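Local coordinates for choline kinase (Streptococcus pneumoniae, PDB 4R78), which probably transfers phosphate to choline as a kinase of protein kinase-like fold, and holds adenosine monophosphate in its nucleotide pocket here, at residues K81-L86 against E216-N221; I136-K141 against S250-V255; G187-S192 against H257-I262; A229-S234 against T243-Y248. All coordinates share one frame; numbering follows the deposited sequence.

Contact 1. Residues K81-L86 against E216-N221; sequences KYNLEL and EYSSMN
Asn83, on the side of helix 77-87, and Ser218, in the loop between strand 210-212 and helix 223-233, are the two residues that meet here, with CA atoms 7.4 Å apart and both side chains buried. The approach is chiefly polar. The amide nitrogen ND2 of Asn83 lies 3.2 Å from Ser218 OG and 3.3 Å from Ser218 O, so it sits beside both the hydroxyl and the carbonyl of one serine. Asn83 CG lies anti to its carbonyl carbon (chi1 -69°), a torsion that carries the amide across to the loop.

Besides the amide, Asn83 CB comes within 3.6 Å of Ser218 OG; the two segments bury only 88 Å² between them.

Neighbouring residues hold both groups. Ser218 OG lies in hydrogen-bonding contact with both OE2 of Glu80, one turn earlier on the same helix as Asn83, and Trp215 O; its single proton can serve one at a time. Glu80 OE2 also has a weak hydrogen bond with Asn83 ND2, while Asn83 OD1 takes the backbone N of Arg144, which fixes which end of the amide is oxygen.

By its place after the third strand of the five-stranded sheet, helix 77-87 probably corresponds to helix C of protein kinases. Ser218 follows Asp214 of the nucleotide pocket in sequence, but its side chain is about 14 Å from the bound AMP. The chemistry implies a small buried polar junction in which Glu80 meets the loop hydroxyl and, weakly, the Asn83 amide, so the link rests on polar contacts more than on packed area.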
loop_
_atom_site.group_PDB
_atom_site.type_symbol
_atom_site.label_atom_id
_atom_site.label_comp_id
_atom_site.label_asym_id
_atom_site.label_seq_id
_atom_site.Cartn_x
_atom_site.Cartn_y
_atom_site.Cartn_z
ATOM N N LYS A 81 -5.676 2.257 -12.658
ATOM C CA LYS A 81 -6.873 2.999 -13.048
ATOM C C LYS A 81 -8.026 2.028 -13.303
ATOM O O LYS A 81 -9.155 2.267 -12.869
ATOM C CB LYS A 81 -6.619 3.896 -14.267
ATOM C CG LYS A 81 -7.778 4.832 -14.563
ATOM C CD LYS A 81 -7.379 5.960 -15.486
ATOM C CE LYS A 81 -8.546 6.910 -15.683
ATOM N NZ LYS A 81 -8.112 8.157 -16.367
ATOM N N TYR A 82 -7.732 0.923 -13.985
ATOM C CA TYR A 82 -8.719 -0.133 -14.170
ATOM C C TYR A 82 -9.135 -0.743 -12.836
ATOM O O TYR A 82 -10.320 -0.964 -12.588
ATOM C CB TYR A 82 -8.204 -1.239 -15.094
ATOM C CG TYR A 82 -9.170 -2.402 -15.182
ATOM C CD1 TYR A 82 -10.403 -2.257 -15.823
ATOM C CD2 TYR A 82 -8.871 -3.634 -14.597
ATOM C CE1 TYR A 82 -11.308 -3.310 -15.894
ATOM C CE2 TYR A 82 -9.767 -4.705 -14.678
ATOM C CZ TYR A 82 -10.985 -4.527 -15.318
ATOM O OH TYR A 82 -11.888 -5.563 -15.398
ATOM N N ASN A 83 -8.158 -1.019 -11.978
ATOM C CA ASN A 83 -8.479 -1.613 -10.690
ATOM C C ASN A 83 -9.443 -0.748 -9.884
ATOM O O ASN A 83 -10.338 -1.276 -9.229
ATOM C CB ASN A 83 -7.212 -1.965 -9.909
ATOM C CG ASN A 83 -6.439 -3.116 -10.549
ATOM O OD1 ASN A 83 -6.929 -3.772 -11.470
ATOM N ND2 ASN A 83 -5.226 -3.357 -10.071
ATOM N N LEU A 84 -9.296 0.574 -9.978
ATOM C CA LEU A 84 -10.232 1.497 -9.330
ATOM C C LEU A 84 -11.662 1.283 -9.817
ATOM O O LEU A 84 -12.577 1.108 -9.010
ATOM C CB LEU A 84 -9.829 2.957 -9.565
ATOM C CG LEU A 84 -8.828 3.683 -8.667
ATOM C CD1 LEU A 84 -8.904 5.174 -8.957
ATOM C CD2 LEU A 84 -9.082 3.427 -7.188
ATOM N N GLU A 85 -11.857 1.306 -11.135
ATOM C CA GLU A 85 -13.210 1.147 -11.685
ATOM C C GLU A 85 -13.766 -0.265 -11.487
ATOM O O GLU A 85 -14.978 -0.443 -11.363
ATOM C CB GLU A 85 -13.297 1.616 -13.151
ATOM C CG GLU A 85 -12.514 0.791 -14.152
ATOM C CD GLU A 85 -12.270 1.503 -15.480
ATOM O OE1 GLU A 85 -11.397 1.025 -16.223
ATOM O OE2 GLU A 85 -12.930 2.526 -15.788
ATOM N N LEU A 86 -12.873 -1.251 -11.422
ATOM C CA LEU A 86 -13.268 -2.628 -11.141
ATOM C C LEU A 86 -13.681 -2.818 -9.680
ATOM O O LEU A 86 -14.670 -3.496 -9.394
ATOM C CB LEU A 86 -12.143 -3.601 -11.514
ATOM C CG LEU A 86 -12.308 -5.079 -11.129
ATOM C CD1 LEU A 86 -13.600 -5.677 -11.691
ATOM C CD2 LEU A 86 -11.114 -5.889 -11.581
ATOM N N GLU A 216 -3.010 1.843 -4.813
ATOM C CA GLU A 216 -1.995 1.993 -5.871
ATOM C C GLU A 216 -1.167 0.742 -6.149
ATOM O O GLU A 216 -0.635 0.585 -7.245
ATOM C CB GLU A 216 -1.047 3.163 -5.577
ATOM C CG GLU A 216 -1.639 4.542 -5.858
ATOM C CD GLU A 216 -2.836 4.866 -4.975
ATOM O OE1 GLU A 216 -2.752 4.628 -3.751
ATOM O OE2 GLU A 216 -3.856 5.346 -5.516
ATOM N N TYR A 217 -1.047 -0.133 -5.153
ATOM C CA TYR A 217 -0.262 -1.355 -5.308
ATOM C C TYR A 217 -1.113 -2.584 -5.587
ATOM O O TYR A 217 -0.570 -3.682 -5.769
ATOM C CB TYR A 217 0.618 -1.578 -4.076
ATOM C CG TYR A 217 1.624 -0.470 -3.866
ATOM C CD1 TYR A 217 2.844 -0.474 -4.542
ATOM C CD2 TYR A 217 1.344 0.592 -3.008
ATOM C CE1 TYR A 217 3.767 0.552 -4.359
ATOM C CE2 TYR A 217 2.260 1.621 -2.816
ATOM C CZ TYR A 217 3.467 1.591 -3.496
ATOM O OH TYR A 217 4.377 2.608 -3.304
ATOM N N SER A 218 -2.431 -2.397 -5.648
ATOM C CA SER A 218 -3.354 -3.535 -5.758
ATOM C C SER A 218 -3.038 -4.425 -6.959
ATOM O O SER A 218 -2.689 -3.947 -8.047
ATOM C CB SER A 218 -4.825 -3.088 -5.761
ATOM O OG SER A 218 -5.198 -2.464 -6.984
ATOM N N SER A 219 -3.161 -5.730 -6.744
ATOM C CA SER A 219 -2.674 -6.710 -7.694
ATOM C C SER A 219 -3.203 -8.077 -7.309
ATOM O O SER A 219 -3.662 -8.280 -6.178
ATOM C CB SER A 219 -1.141 -6.731 -7.659
ATOM O OG SER A 219 -0.613 -7.523 -8.701
ATOM N N MET A 220 -3.149 -9.013 -8.251
ATOM C CA MET A 220 -3.431 -10.410 -7.940
ATOM C C MET A 220 -2.240 -11.003 -7.196
ATOM O O MET A 220 -1.092 -10.896 -7.646
ATOM C CB MET A 220 -3.737 -11.210 -9.206
ATOM C CG MET A 220 -4.903 -10.660 -10.018
ATOM S SD MET A 220 -6.451 -10.625 -9.104
ATOM C CE MET A 220 -6.925 -12.355 -9.214
ATOM N N ASN A 221 -2.520 -11.624 -6.051
ATOM C CA ASN A 221 -1.485 -12.157 -5.164
ATOM C C ASN A 221 -2.081 -13.194 -4.215
ATOM O O ASN A 221 -3.290 -13.442 -4.226
ATOM C CB ASN A 221 -0.837 -11.011 -4.371
ATOM C CG ASN A 221 0.562 -11.346 -3.857
ATOM O OD1 ASN A 221 1.105 -12.418 -4.112
ATOM N ND2 ASN A 221 1.152 -10.407 -3.126
#

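Contact 2. Residues I136-K141 against S250-V255; sequences IHTSAK and SDQTPV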
loop_
_atom_site.group_PDB
_atom_site.type_symbol
_atom_site.label_atom_id
_atom_site.label_comp_id
_atom_site.label_asym_id
_atom_site.label_seq_id
_atom_site.Cartn_x
_atom_site.Cartn_y
_atom_site.Cartn_z
ATOM N N ILE A 136 -12.534 -8.208 -0.012
ATOM C CA ILE A 136 -11.598 -8.080 -1.123
ATOM C C ILE A 136 -11.102 -9.444 -1.603
ATOM O O ILE A 136 -11.096 -9.712 -2.799
ATOM C CB ILE A 136 -10.436 -7.067 -0.862
ATOM C CG1 ILE A 136 -9.463 -7.020 -2.049
ATOM C CG2 ILE A 136 -9.691 -7.382 0.413
ATOM C CD1 ILE A 136 -10.078 -6.542 -3.357
ATOM N N HIS A 137 -10.731 -10.319 -0.672
ATOM C CA HIS A 137 -10.147 -11.600 -1.064
ATOM C C HIS A 137 -11.122 -12.578 -1.710
ATOM O O HIS A 137 -10.696 -13.456 -2.461
ATOM C CB HIS A 137 -9.394 -12.250 0.098
ATOM C CG HIS A 137 -8.256 -11.419 0.601
ATOM N ND1 HIS A 137 -7.746 -11.544 1.873
ATOM C CD2 HIS A 137 -7.549 -10.428 0.007
ATOM C CE1 HIS A 137 -6.760 -10.680 2.037
ATOM N NE2 HIS A 137 -6.620 -9.991 0.918
ATOM N N THR A 138 -12.415 -12.408 -1.438
ATOM C CA THR A 138 -13.451 -13.259 -2.032
ATOM C C THR A 138 -14.255 -12.534 -3.120
ATOM O O THR A 138 -15.320 -13.006 -3.526
ATOM C CB THR A 138 -14.438 -13.784 -0.966
ATOM O OG1 THR A 138 -15.182 -12.687 -0.423
ATOM C CG2 THR A 138 -13.706 -14.523 0.154
ATOM N N SER A 139 -13.747 -11.396 -3.587
ATOM C CA SER A 139 -14.474 -10.563 -4.554
ATOM C C SER A 139 -14.667 -11.232 -5.913
ATOM O O SER A 139 -15.553 -10.833 -6.675
ATOM C CB SER A 139 -13.754 -9.229 -4.754
ATOM O OG SER A 139 -12.587 -9.400 -5.543
ATOM N N ALA A 140 -13.838 -12.239 -6.195
ATOM C CA ALA A 140 -13.757 -12.910 -7.501
ATOM C C ALA A 140 -13.331 -11.973 -8.635
ATOM O O ALA A 140 -13.376 -12.348 -9.809
ATOM C CB ALA A 140 -15.074 -13.627 -7.846
ATOM N N LYS A 141 -12.901 -10.762 -8.278
ATOM C CA LYS A 141 -12.486 -9.780 -9.273
ATOM C C LYS A 141 -11.090 -10.091 -9.782
ATOM O O LYS A 141 -10.204 -10.469 -9.005
ATOM C CB LYS A 141 -12.560 -8.359 -8.703
ATOM C CG LYS A 141 -13.980 -7.923 -8.383
ATOM C CD LYS A 141 -14.039 -6.566 -7.714
ATOM C CE LYS A 141 -15.490 -6.114 -7.546
ATOM N NZ LYS A 141 -16.174 -5.755 -8.828
ATOM N N SER A 250 -12.251 -18.400 6.739
ATOM C CA SER A 250 -13.484 -19.029 6.261
ATOM C C SER A 250 -13.084 -20.042 5.195
ATOM O O SER A 250 -11.906 -20.137 4.846
ATOM C CB SER A 250 -14.452 -17.985 5.693
ATOM O OG SER A 250 -14.016 -17.489 4.437
ATOM N N ASP A 251 -14.041 -20.801 4.669
ATOM C CA ASP A 251 -13.698 -21.768 3.627
ATOM C C ASP A 251 -13.065 -21.087 2.404
ATOM O O ASP A 251 -12.103 -21.604 1.828
ATOM C CB ASP A 251 -14.909 -22.591 3.203
ATOM C CG ASP A 251 -14.516 -23.820 2.410
ATOM O OD1 ASP A 251 -14.656 -23.799 1.172
ATOM O OD2 ASP A 251 -14.035 -24.791 3.025
ATOM N N GLN A 252 -13.593 -19.920 2.040
ATOM C CA GLN A 252 -13.091 -19.165 0.889
ATOM C C GLN A 252 -11.874 -18.298 1.218
ATOM O O GLN A 252 -11.201 -17.798 0.312
ATOM C CB GLN A 252 -14.203 -18.310 0.274
ATOM C CG GLN A 252 -15.309 -19.124 -0.384
ATOM C CD GLN A 252 -16.269 -18.277 -1.200
ATOM O OE1 GLN A 252 -15.884 -17.262 -1.789
ATOM N NE2 GLN A 252 -17.530 -18.696 -1.245
ATOM N N THR A 253 -11.593 -18.129 2.510
ATOM C CA THR A 253 -10.392 -17.418 2.966
ATOM C C THR A 253 -9.560 -18.274 3.928
ATOM O O THR A 253 -9.480 -17.970 5.121
ATOM C CB THR A 253 -10.723 -16.038 3.616
ATOM O OG1 THR A 253 -11.707 -16.197 4.647
ATOM C CG2 THR A 253 -11.229 -15.054 2.573
ATOM N N PRO A 254 -8.935 -19.352 3.413
ATOM C CA PRO A 254 -8.107 -20.187 4.280
ATOM C C PRO A 254 -6.862 -19.440 4.762
ATOM O O PRO A 254 -6.443 -18.459 4.138
ATOM C CB PRO A 254 -7.709 -21.349 3.365
ATOM C CG PRO A 254 -7.742 -20.767 1.993
ATOM C CD PRO A 254 -8.904 -19.822 2.015
ATOM N N VAL A 255 -6.285 -19.913 5.862
ATOM C CA VAL A 255 -5.127 -19.278 6.487
ATOM C C VAL A 255 -3.915 -20.207 6.486
ATOM O O VAL A 255 -4.035 -21.401 6.776
ATOM C CB VAL A 255 -5.465 -18.846 7.943
ATOM C CG1 VAL A 255 -4.207 -18.463 8.728
ATOM C CG2 VAL A 255 -6.479 -17.704 7.939
HETATM O O HOH W 1 -17.810 -14.782 -2.006
#
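His137, the last residue of helix 126-137, touches the loop 250-255 with its CB alone, 4.2 Å from Thr253 CG2. Its imidazole leads away from that loop: ND1 is hydrogen-bonded to Tyr248 OH and NE2 to Asp226, so the ring is fixed at both nitrogens.

Thr138, where the chain leaves the helix, carries most of the contact through its methyl group. CG2 meets the methyl of Thr253, with 3.5 Å between the two CG2 atoms, and lies 3.8 Å from Gln252 CB, whose side chain crosses that of the threonine at about a right angle. With chi1 at 66°, CG2 lies anti to the carbonyl carbon and faces the loop, while OG1 is hydrogen-bonded to Gln134 O in the preceding turn. A water donates to Gln252 OE1 at 3.1 Å and, weakly, to Thr138 O, bridging the segments beside the methyl packing.

Ser139 points its CB away from the loop and turns inward on its own segment. Its OG accepts from Lys141 N at 3.1 Å, with an N-H...O angle of 161°.

The arrangement is a helix C-terminus followed by an ST turn, with the first non-helical residue packed by methyl contacts on the connection between helices 238-248 and 257-280, in the helical part of this kinase-like fold.

Contact 3. Residues G187-S192 against H257-I262; sequences GVDRKS and HEKIAI
Lys259 reaches from helix 257-280 to Gly187 and Asp189 with its ammonium group. NZ donates to the carbonyl oxygen of Gly187 at 2.7 Å, lying in the carbonyl plane at a C=O...N angle of 157°. The same nitrogen forms a salt bridge with Asp189 OD2 at 3.1 Å, the two side chains crossing at about a right angle. Lys259 CE also rests 3.2 Å from Gly187 O.

The lysine reaches this far because its chain is fully extended beyond CG. Met224 of helix 223-233 packs on it, and Asp222 OD2 adds a second salt bridge to NZ, so two carboxylates and a carbonyl gather round one ammonium group. Asp222 OD2 also accepts from Asp189 N, linking the aspartate's own backbone to the cluster.

Further out, Gly187 ends helix 179-186 with a positive phi of 94°, a conformation natural to glycine. That turn sends the chain toward strand 191-193, where Lys191 makes a backbone hydrogen bond with Asn221.

The whole is a helix-to-strand connection held by a lysine from the first turn of a long helix, a salt-bridge cluster within the helical part of the kinase-like fold.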
loop_
_atom_site.group_PDB
_atom_site.type_symbol
_atom_site.label_atom_id
_atom_site.label_comp_id
_atom_site.label_asym_id
_atom_site.label_seq_id
_atom_site.Cartn_x
_atom_site.Cartn_y
_atom_site.Cartn_z
ATOM N N GLY A 187 2.369 -23.872 -2.627
ATOM C CA GLY A 187 1.364 -23.535 -3.629
ATOM C C GLY A 187 0.851 -22.133 -3.384
ATOM O O GLY A 187 0.211 -21.879 -2.370
ATOM N N VAL A 188 1.138 -21.225 -4.315
ATOM C CA VAL A 188 0.745 -19.819 -4.186
ATOM C C VAL A 188 -0.642 -19.597 -4.784
ATOM O O VAL A 188 -0.923 -20.022 -5.907
ATOM C CB VAL A 188 1.792 -18.871 -4.843
ATOM C CG1 VAL A 188 1.360 -17.410 -4.751
ATOM C CG2 VAL A 188 3.160 -19.054 -4.188
ATOM N N ASP A 189 -1.501 -18.936 -4.017
ATOM C CA ASP A 189 -2.857 -18.636 -4.454
ATOM C C ASP A 189 -2.900 -17.292 -5.172
ATOM O O ASP A 189 -1.962 -16.497 -5.078
ATOM C CB ASP A 189 -3.821 -18.684 -3.263
ATOM C CG ASP A 189 -3.859 -20.056 -2.603
ATOM O OD1 ASP A 189 -4.121 -21.058 -3.307
ATOM O OD2 ASP A 189 -3.616 -20.141 -1.383
ATOM N N ARG A 190 -3.982 -17.055 -5.907
ATOM C CA ARG A 190 -4.089 -15.886 -6.765
ATOM C C ARG A 190 -5.459 -15.232 -6.606
ATOM O O ARG A 190 -6.461 -15.701 -7.162
ATOM C CB ARG A 190 -3.828 -16.287 -8.217
ATOM C CG ARG A 190 -3.858 -15.140 -9.192
ATOM C CD ARG A 190 -3.591 -15.617 -10.610
ATOM N NE ARG A 190 -3.858 -14.557 -11.575
ATOM C CZ ARG A 190 -5.052 -14.300 -12.105
ATOM N NH1 ARG A 190 -6.113 -15.033 -11.781
ATOM N NH2 ARG A 190 -5.185 -13.304 -12.968
ATOM N N LYS A 191 -5.490 -14.150 -5.830
ATOM C CA LYS A 191 -6.730 -13.436 -5.528
ATOM C C LYS A 191 -6.487 -11.932 -5.565
ATOM O O LYS A 191 -5.348 -11.473 -5.440
ATOM C CB LYS A 191 -7.260 -13.828 -4.141
ATOM C CG LYS A 191 -7.496 -15.326 -3.926
ATOM C CD LYS A 191 -8.780 -15.807 -4.569
ATOM C CE LYS A 191 -9.019 -17.280 -4.261
ATOM N NZ LYS A 191 -10.164 -17.826 -5.035
ATOM N N SER A 192 -7.564 -11.166 -5.729
ATOM C CA SER A 192 -7.491 -9.712 -5.642
ATOM C C SER A 192 -7.015 -9.285 -4.253
ATOM O O SER A 192 -7.636 -9.631 -3.244
ATOM C CB SER A 192 -8.859 -9.109 -5.953
ATOM O OG SER A 192 -9.864 -9.692 -5.144
ATOM N N HIS A 257 -0.173 -19.957 8.277
ATOM C CA HIS A 257 0.760 -19.251 9.153
ATOM C C HIS A 257 2.152 -19.142 8.538
ATOM O O HIS A 257 2.806 -18.113 8.680
ATOM C CB HIS A 257 0.842 -19.922 10.528
ATOM C CG HIS A 257 -0.367 -19.700 11.382
ATOM N ND1 HIS A 257 -1.538 -20.407 11.215
ATOM C CD2 HIS A 257 -0.584 -18.851 12.415
ATOM C CE1 HIS A 257 -2.424 -20.006 12.109
ATOM N NE2 HIS A 257 -1.871 -19.062 12.848
ATOM N N GLU A 258 2.597 -20.194 7.850
ATOM C CA GLU A 258 3.922 -20.177 7.232
ATOM C C GLU A 258 4.024 -19.141 6.117
ATOM O O GLU A 258 5.029 -18.432 6.024
ATOM C CB GLU A 258 4.343 -21.561 6.724
ATOM C CG GLU A 258 5.813 -21.596 6.305
ATOM C CD GLU A 258 6.301 -22.952 5.830
ATOM O OE1 GLU A 258 5.529 -23.932 5.864
ATOM O OE2 GLU A 258 7.481 -23.028 5.426
ATOM N N LYS A 259 2.987 -19.040 5.289
ATOM C CA LYS A 259 2.967 -18.036 4.223
ATOM C C LYS A 259 3.027 -16.627 4.809
ATOM O O LYS A 259 3.747 -15.778 4.298
ATOM C CB LYS A 259 1.736 -18.187 3.328
ATOM C CG LYS A 259 1.830 -19.287 2.288
ATOM C CD LYS A 259 0.547 -19.325 1.481
ATOM C CE LYS A 259 0.632 -20.293 0.330
ATOM N NZ LYS A 259 -0.697 -20.393 -0.347
ATOM N N ILE A 260 2.275 -16.389 5.882
ATOM C CA ILE A 260 2.321 -15.101 6.563
ATOM C C ILE A 260 3.755 -14.770 6.991
ATOM O O ILE A 260 4.238 -13.664 6.744
ATOM C CB ILE A 260 1.337 -15.050 7.759
ATOM C CG1 ILE A 260 -0.106 -15.084 7.246
ATOM C CG2 ILE A 260 1.563 -13.793 8.612
ATOM C CD1 ILE A 260 -1.143 -15.339 8.326
ATOM N N ALA A 261 4.432 -15.734 7.611
ATOM C CA ALA A 261 5.802 -15.530 8.076
ATOM C C ALA A 261 6.742 -15.192 6.914
ATOM O O ALA A 261 7.578 -14.290 7.020
ATOM C CB ALA A 261 6.296 -16.760 8.835
ATOM N N ILE A 262 6.589 -15.912 5.805
ATOM C CA ILE A 262 7.404 -15.688 4.611
ATOM C C ILE A 262 7.149 -14.309 3.998
ATOM O O ILE A 262 8.095 -13.592 3.661
ATOM C CB ILE A 262 7.207 -16.820 3.568
ATOM C CG1 ILE A 262 7.804 -18.127 4.107
ATOM C CG2 ILE A 262 7.841 -16.443 2.229
ATOM C CD1 ILE A 262 7.412 -19.387 3.342
#

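Contact 4. Residues A229-S234 against T243-Y248; sequences ALFLES and TFLSHY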
loop_
_atom_site.group_PDB
_atom_site.type_symbol
_atom_site.label_atom_id
_atom_site.label_comp_id
_atom_site.label_asym_id
_atom_site.label_seq_id
_atom_site.Cartn_x
_atom_site.Cartn_y
_atom_site.Cartn_z
ATOM N N ALA A 229 0.958 -8.086 5.819
ATOM C CA ALA A 229 1.094 -6.632 5.838
ATOM C C ALA A 229 0.310 -5.995 6.978
ATOM O O ALA A 229 0.851 -5.166 7.710
ATOM C CB ALA A 229 0.689 -6.029 4.496
ATOM N N LEU A 230 -0.957 -6.378 7.125
ATOM C CA LEU A 230 -1.774 -5.873 8.228
ATOM C C LEU A 230 -1.073 -6.116 9.568
ATOM O O LEU A 230 -0.910 -5.195 10.375
ATOM C CB LEU A 230 -3.154 -6.534 8.227
ATOM C CG LEU A 230 -4.139 -6.024 9.282
ATOM C CD1 LEU A 230 -4.710 -4.667 8.896
ATOM C CD2 LEU A 230 -5.249 -7.035 9.485
ATOM N N PHE A 231 -0.629 -7.351 9.772
ATOM C CA PHE A 231 -0.008 -7.767 11.025
ATOM C C PHE A 231 1.314 -7.037 11.258
ATOM O O PHE A 231 1.555 -6.507 12.345
ATOM C CB PHE A 231 0.238 -9.281 11.030
ATOM C CG PHE A 231 -1.013 -10.122 11.035
ATOM C CD1 PHE A 231 -2.276 -9.555 11.171
ATOM C CD2 PHE A 231 -0.911 -11.507 10.936
ATOM C CE1 PHE A 231 -3.422 -10.351 11.191
ATOM C CE2 PHE A 231 -2.043 -12.312 10.962
ATOM C CZ PHE A 231 -3.300 -11.738 11.087
ATOM N N LEU A 232 2.161 -6.993 10.229
ATOM C CA LEU A 232 3.495 -6.408 10.358
ATOM C C LEU A 232 3.457 -4.893 10.528
ATOM O O LEU A 232 4.157 -4.341 11.383
ATOM C CB LEU A 232 4.375 -6.788 9.159
ATOM C CG LEU A 232 5.874 -6.483 9.240
ATOM C CD1 LEU A 232 6.513 -7.210 10.414
ATOM C CD2 LEU A 232 6.566 -6.853 7.937
ATOM N N GLU A 233 2.635 -4.229 9.719
ATOM C CA GLU A 233 2.582 -2.769 9.727
ATOM C C GLU A 233 1.973 -2.189 11.004
ATOM O O GLU A 233 2.260 -1.046 11.358
ATOM C CB GLU A 233 1.856 -2.224 8.485
ATOM C CG GLU A 233 2.515 -2.593 7.143
ATOM C CD GLU A 233 3.772 -1.791 6.813
ATOM O OE1 GLU A 233 4.283 -1.034 7.669
ATOM O OE2 GLU A 233 4.254 -1.922 5.669
ATOM N N SER A 234 1.146 -2.972 11.693
ATOM C CA SER A 234 0.566 -2.538 12.969
ATOM C C SER A 234 1.183 -3.242 14.177
ATOM O O SER A 234 0.703 -3.081 15.305
ATOM C CB SER A 234 -0.952 -2.724 12.972
ATOM O OG SER A 234 -1.587 -1.767 12.144
ATOM N N THR A 243 -6.438 -13.897 17.089
ATOM C CA THR A 243 -7.809 -13.409 17.161
ATOM C C THR A 243 -8.276 -12.918 15.792
ATOM O O THR A 243 -9.377 -13.249 15.360
ATOM C CB THR A 243 -7.967 -12.308 18.241
ATOM O OG1 THR A 243 -7.585 -12.843 19.515
ATOM C CG2 THR A 243 -9.402 -11.808 18.322
ATOM N N PHE A 244 -7.435 -12.148 15.103
ATOM C CA PHE A 244 -7.803 -11.669 13.779
ATOM C C PHE A 244 -8.014 -12.818 12.798
ATOM O O PHE A 244 -8.988 -12.819 12.047
ATOM C CB PHE A 244 -6.790 -10.672 13.214
ATOM C CG PHE A 244 -7.288 -9.962 11.988
ATOM C CD1 PHE A 244 -7.963 -8.745 12.101
ATOM C CD2 PHE A 244 -7.132 -10.527 10.720
ATOM C CE1 PHE A 244 -8.457 -8.098 10.971
ATOM C CE2 PHE A 244 -7.625 -9.881 9.583
ATOM C CZ PHE A 244 -8.282 -8.672 9.710
ATOM N N LEU A 245 -7.103 -13.785 12.807
ATOM C CA LEU A 245 -7.216 -14.942 11.922
ATOM C C LEU A 245 -8.494 -15.731 12.187
ATOM O O LEU A 245 -9.146 -16.188 11.250
ATOM C CB LEU A 245 -5.981 -15.839 12.021
ATOM C CG LEU A 245 -4.664 -15.242 11.506
ATOM C CD1 LEU A 245 -3.484 -16.144 11.831
ATOM C CD2 LEU A 245 -4.731 -14.955 10.010
ATOM N N SER A 246 -8.864 -15.871 13.460
ATOM C CA SER A 246 -10.111 -16.550 13.806
ATOM C C SER A 246 -11.328 -15.874 13.169
ATOM O O SER A 246 -12.212 -16.554 12.642
ATOM C CB SER A 246 -10.279 -16.646 15.321
ATOM O OG SER A 246 -11.431 -17.403 15.637
ATOM N N HIS A 247 -11.355 -14.541 13.213
ATOM C CA HIS A 247 -12.406 -13.741 12.582
ATOM C C HIS A 247 -12.375 -13.844 11.046
ATOM O O HIS A 247 -13.416 -13.953 10.399
ATOM C CB HIS A 247 -12.246 -12.266 12.971
ATOM C CG HIS A 247 -12.686 -11.940 14.365
ATOM N ND1 HIS A 247 -13.712 -11.058 14.629
ATOM C CD2 HIS A 247 -12.227 -12.351 15.570
ATOM C CE1 HIS A 247 -13.874 -10.949 15.935
ATOM N NE2 HIS A 247 -12.987 -11.727 16.530
ATOM N N TYR A 248 -11.172 -13.796 10.478
ATOM C CA TYR A 248 -10.995 -13.695 9.030
ATOM C C TYR A 248 -11.161 -15.028 8.294
ATOM O O TYR A 248 -11.697 -15.066 7.180
ATOM C CB TYR A 248 -9.631 -13.065 8.715
ATOM C CG TYR A 248 -9.178 -13.246 7.284
ATOM C CD1 TYR A 248 -9.527 -12.319 6.298
ATOM C CD2 TYR A 248 -8.420 -14.357 6.911
ATOM C CE1 TYR A 248 -9.118 -12.489 4.983
ATOM C CE2 TYR A 248 -8.009 -14.538 5.595
ATOM C CZ TYR A 248 -8.363 -13.601 4.638
ATOM O OH TYR A 248 -7.947 -13.779 3.344
#
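Helices 229-233 and 243-248 run nearly antiparallel, their short axes at 158° and 12.3 Å apart at closest, with Phe231 and Phe244 as the nearest pair of CA atoms. So wide a spacing leaves the contact to long apolar side chains, all of them buried.

Leu230 meets Phe244 through CD2, which stands over one face of the ring as a CH-pi contact, 3.7 Å from the ring centroid and 20° off the normal. Its nearest ring atom is Phe244 CZ, 3.5 Å from Leu230 CD2. The leucine CG lies anti to the backbone N (chi1 -176°), and this directs the branch across the gap.

Phe231 brings its far rim instead. Its CE1 is 3.7 Å from Phe244 CD2, and the two ring planes stand nearly perpendicular, with centroids 5.9 Å apart and an oblique approach. On its next corner, CZ of Phe231 packs 3.7 Å from CD2 of Leu245, which lies at the edge of the ring near its plane. The rim is thus wedged between two consecutive residues of the opposing helix.

Beyond the pair of helices, Phe126 joins the Phe244 ring edge-to-face, and Ile129 and Ala130 of helix 126-137 touch the same side chain. Leu245 also packs on Ile260 of helix 257-280.

Across this interface the chemistry is wholly apolar: dispersion, shape fit and one CH-pi contact hold the helices, and the rings keep their near-perpendicular planes amid interlocking side chains without any directional polar bond.

The first segments of contacts 1, 2 and 3 come in that order along the chain; the partners then follow as 216-221, the two helices of contact 4, 250-255 and 257-262, so contacts 1 to 3 interleave and contact 4 is local. Contact 1 borders the five-stranded sheet through helix 77-87, whereas contacts 2, 3 and 4 lie among the helices on one side of the chain's centre, their centres 12 to 15 Å apart. The centres of contacts 1 and 4 are about 22 Å apart. Leu86 O with Lys141 NZ joins contacts 1 and 2, Ser139 OG with Ser192 OG joins 2 and 3, so contacts 1, 2 and 3 adjoin one another between helix 77-87 and the helical part.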